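Long-range contact in oxalate-binding protein (PDB 1O4T), which binds oxalate and manganese as a cupin-fold homodimer and is a putative oxalate decarboxylase: residues R61-P66 with N121-F126. Residues are numbered along the deposited sequence; the frame is centred on the assembly and turned at random.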
ATOM      1  N   ARG A  61       2.675   8.033   2.212  1.00 32.19           N
ATOM      2  CA  ARG A  61       1.295   8.238   2.629  1.00 32.54           C
ATOM      3  C   ARG A  61       0.945   9.714   2.406  1.00 33.06           C
ATOM      4  O   ARG A  61       1.673  10.621   2.906  1.00 33.50           O
ATOM      5  CB  ARG A  61       1.128   7.883   4.100  1.00 32.76           C
ATOM      6  CG  ARG A  61      -0.299   7.799   4.540  1.00 37.05           C
ATOM      7  CD  ARG A  61      -0.507   7.559   6.032  1.00 41.84           C
ATOM      8  NE  ARG A  61      -1.950   7.593   6.331  1.00 47.93           N
ATOM      9  CZ  ARG A  61      -2.517   7.117   7.444  1.00 51.30           C
ATOM     10  NH1 ARG A  61      -1.780   6.566   8.407  1.00 53.49           N
ATOM     11  NH2 ARG A  61      -3.837   7.190   7.596  1.00 52.61           N
ATOM     12  N   MET A  62      -0.122   9.969   1.648  1.00 30.73           N
ATOM     13  CA  MET A  62      -0.507  11.335   1.303  1.00 31.45           C
ATOM     14  C   MET A  62      -1.761  11.649   2.085  1.00 31.86           C
ATOM     15  O   MET A  62      -2.558  10.755   2.267  1.00 30.42           O
ATOM     16  CB  MET A  62      -0.880  11.411  -0.156  1.00 32.85           C
ATOM     17  CG  MET A  62       0.211  10.950  -1.117  1.00 34.79           C
ATOM     18  SD  MET A  62       1.532  12.033  -1.047  1.00 40.01           S
ATOM     19  CE  MET A  62       0.663  13.604  -1.387  1.00 39.37           C
ATOM     20  N   LYS A  63      -1.894  12.899   2.531  1.00 30.91           N
ATOM     21  CA  LYS A  63      -3.086  13.418   3.156  1.00 32.27           C
ATOM     22  C   LYS A  63      -3.496  14.672   2.415  1.00 32.63           C
ATOM     23  O   LYS A  63      -2.723  15.638   2.344  1.00 32.73           O
ATOM     24  CB  LYS A  63      -2.783  13.770   4.590  1.00 32.85           C
ATOM     25  CG  LYS A  63      -3.993  14.245   5.378  1.00 36.93           C
ATOM     26  CD  LYS A  63      -3.656  14.303   6.874  1.00 41.92           C
ATOM     27  CE  LYS A  63      -3.402  15.693   7.329  1.00 44.90           C
ATOM     28  NZ  LYS A  63      -3.076  15.723   8.827  1.00 49.09           N
ATOM     29  N   LEU A  64      -4.699  14.638   1.843  1.00 32.12           N
ATOM     30  CA  LEU A  64      -5.329  15.774   1.161  1.00 31.86           C
ATOM     31  C   LEU A  64      -6.477  16.334   2.020  1.00 31.82           C
ATOM     32  O   LEU A  64      -7.548  15.711   2.147  1.00 30.70           O
ATOM     33  CB  LEU A  64      -5.882  15.338  -0.199  1.00 31.75           C
ATOM     34  CG  LEU A  64      -4.893  15.455  -1.360  1.00 32.09           C
ATOM     35  CD1 LEU A  64      -3.569  14.689  -1.089  1.00 32.46           C
ATOM     36  CD2 LEU A  64      -5.540  15.000  -2.685  1.00 31.14           C
ATOM     37  N   PRO A  65      -6.274  17.503   2.603  1.00 31.35           N
ATOM     38  CA  PRO A  65      -7.355  18.185   3.290  1.00 32.20           C
ATOM     39  C   PRO A  65      -8.541  18.451   2.356  1.00 32.40           C
ATOM     40  O   PRO A  65      -8.369  18.464   1.138  1.00 32.28           O
ATOM     41  CB  PRO A  65      -6.724  19.513   3.715  1.00 32.20           C
ATOM     42  CG  PRO A  65      -5.264  19.263   3.697  1.00 32.87           C
ATOM     43  CD  PRO A  65      -5.021  18.265   2.653  1.00 32.02           C
ATOM     44  N   PRO A  66      -9.726  18.645   2.914  1.00 32.87           N
ATOM     45  CA  PRO A  66     -10.882  19.008   2.128  1.00 33.67           C
ATOM     46  C   PRO A  66     -10.598  20.173   1.201  1.00 34.37           C
ATOM     47  O   PRO A  66     -10.094  21.206   1.648  1.00 35.26           O
ATOM     48  CB  PRO A  66     -11.911  19.383   3.198  1.00 33.58           C
ATOM     49  CG  PRO A  66     -11.534  18.497   4.332  1.00 34.12           C
ATOM     50  CD  PRO A  66     -10.066  18.463   4.334  1.00 33.36           C
ATOM     51  N   ASN A 121     -15.563  16.221   2.921  1.00 36.94           N
ATOM     52  CA  ASN A 121     -15.382  17.114   4.084  1.00 37.48           C
ATOM     53  C   ASN A 121     -14.495  16.587   5.185  1.00 36.73           C
ATOM     54  O   ASN A 121     -14.459  17.180   6.269  1.00 36.64           O
ATOM     55  CB  ASN A 121     -16.743  17.448   4.709  1.00 38.44           C
ATOM     56  CG  ASN A 121     -17.650  18.106   3.719  1.00 41.70           C
ATOM     57  OD1 ASN A 121     -17.553  19.330   3.445  1.00 41.94           O
ATOM     58  ND2 ASN A 121     -18.479  17.281   3.083  1.00 46.56           N
ATOM     59  N   THR A 122     -13.844  15.452   4.933  1.00 35.50           N
ATOM     60  CA  THR A 122     -12.814  14.961   5.810  1.00 35.19           C
ATOM     61  C   THR A 122     -11.589  14.693   4.955  1.00 34.42           C
ATOM     62  O   THR A 122     -11.653  14.720   3.713  1.00 33.49           O
ATOM     63  CB  THR A 122     -13.249  13.665   6.520  1.00 35.18           C
ATOM     64  OG1 THR A 122     -13.728  12.724   5.561  1.00 35.91           O
ATOM     65  CG2 THR A 122     -14.438  13.897   7.396  1.00 38.01           C
ATOM     66  N   ASP A 123     -10.477  14.439   5.626  1.00 32.76           N
ATOM     67  CA  ASP A 123      -9.246  14.182   4.927  1.00 32.19           C
ATOM     68  C   ASP A 123      -9.352  12.958   4.023  1.00 31.41           C
ATOM     69  O   ASP A 123      -9.886  11.930   4.415  1.00 31.74           O
ATOM     70  CB  ASP A 123      -8.076  13.990   5.909  1.00 32.45           C
ATOM     71  CG  ASP A 123      -7.761  15.242   6.724  1.00 33.79           C
ATOM     72  OD1 ASP A 123      -8.081  16.374   6.306  1.00 35.30           O
ATOM     73  OD2 ASP A 123      -7.174  15.162   7.818  1.00 37.93           O
ATOM     74  N   LEU A 124      -8.812  13.077   2.813  1.00 30.24           N
ATOM     75  CA  LEU A 124      -8.609  11.945   1.930  1.00 30.63           C
ATOM     76  C   LEU A 124      -7.149  11.482   2.129  1.00 30.90           C
ATOM     77  O   LEU A 124      -6.240  12.250   1.887  1.00 31.86           O
ATOM     78  CB  LEU A 124      -8.819  12.365   0.475  1.00 30.69           C
ATOM     79  CG  LEU A 124      -8.412  11.451  -0.679  1.00 31.90           C
ATOM     80  CD1 LEU A 124      -9.218  10.162  -0.699  1.00 31.57           C
ATOM     81  CD2 LEU A 124      -8.594  12.243  -1.963  1.00 32.23           C
ATOM     82  N   GLU A 125      -6.925  10.262   2.582  1.00 31.14           N
ATOM     83  CA  GLU A 125      -5.565   9.765   2.669  1.00 31.64           C
ATOM     84  C   GLU A 125      -5.380   8.549   1.792  1.00 31.28           C
ATOM     85  O   GLU A 125      -6.289   7.751   1.605  1.00 31.21           O
ATOM     86  CB  GLU A 125      -5.232   9.422   4.096  1.00 32.47           C
ATOM     87  CG  GLU A 125      -5.597  10.512   5.085  1.00 34.44           C
ATOM     88  CD  GLU A 125      -4.784  10.467   6.371  1.00 39.49           C
ATOM     89  OE1 GLU A 125      -3.730   9.822   6.366  1.00 43.79           O
ATOM     90  OE2 GLU A 125      -5.180  11.126   7.371  1.00 44.71           O
ATOM     91  N   PHE A 126      -4.178   8.399   1.255  1.00 31.59           N
ATOM     92  CA  PHE A 126      -3.873   7.255   0.452  1.00 32.04           C
ATOM     93  C   PHE A 126      -2.381   6.973   0.427  1.00 33.17           C
ATOM     94  O   PHE A 126      -1.534   7.857   0.676  1.00 33.72           O
ATOM     95  CB  PHE A 126      -4.394   7.435  -0.975  1.00 31.31           C
ATOM     96  CG  PHE A 126      -3.906   8.686  -1.675  1.00 31.96           C
ATOM     97  CD1 PHE A 126      -2.834   8.640  -2.537  1.00 30.39           C
ATOM     98  CD2 PHE A 126      -4.575   9.895  -1.500  1.00 30.98           C
ATOM     99  CE1 PHE A 126      -2.390   9.811  -3.173  1.00 33.98           C
ATOM    100  CE2 PHE A 126      -4.175  11.051  -2.144  1.00 31.61           C
ATOM    101  CZ  PHE A 126      -3.089  11.004  -3.000  1.00 31.39           C
TER
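M62 and L64 pair with F126 and L124 on neighbouring antiparallel strands of the cupin beta-barrel, each pair joined by two backbone hydrogen bonds; M62 N reaches F126 O at 2.7 Å. Packing is tight on the buried face that carries these four side chains. F126 CG sits between the backbone N and the carbonyl carbon (chi1 55°), which carries the ring toward M62 and L64; M62 CB makes a CH-pi contact 3.8 Å from the F126 ring centroid. L64 CD1 meets the same ring obliquely at F126 CE2 (3.8 Å), and L64 CD2 lies 4.2 Å from L124 CD2. The other face is polar and partly exposed. There R61 NE forms a salt bridge with E125 OE1 at 2.9 Å, R61 NH2 lying equally near the same oxygen, while K63 runs alongside E125. Replacing R61 with an alanine would probably leave the E125 carboxylate without this charged mate and freer to turn. Beyond the strand pairing the loop end is looser and more exposed, with P66 CG still 3.6 Å from N121 C. The side chain of M62, about 5 Å from the bound oxalate, and F126, meeting oxalate-binding Y82, are consistent with an apolar backing close to the site, whereas E125 pairs its charge on the opposite face.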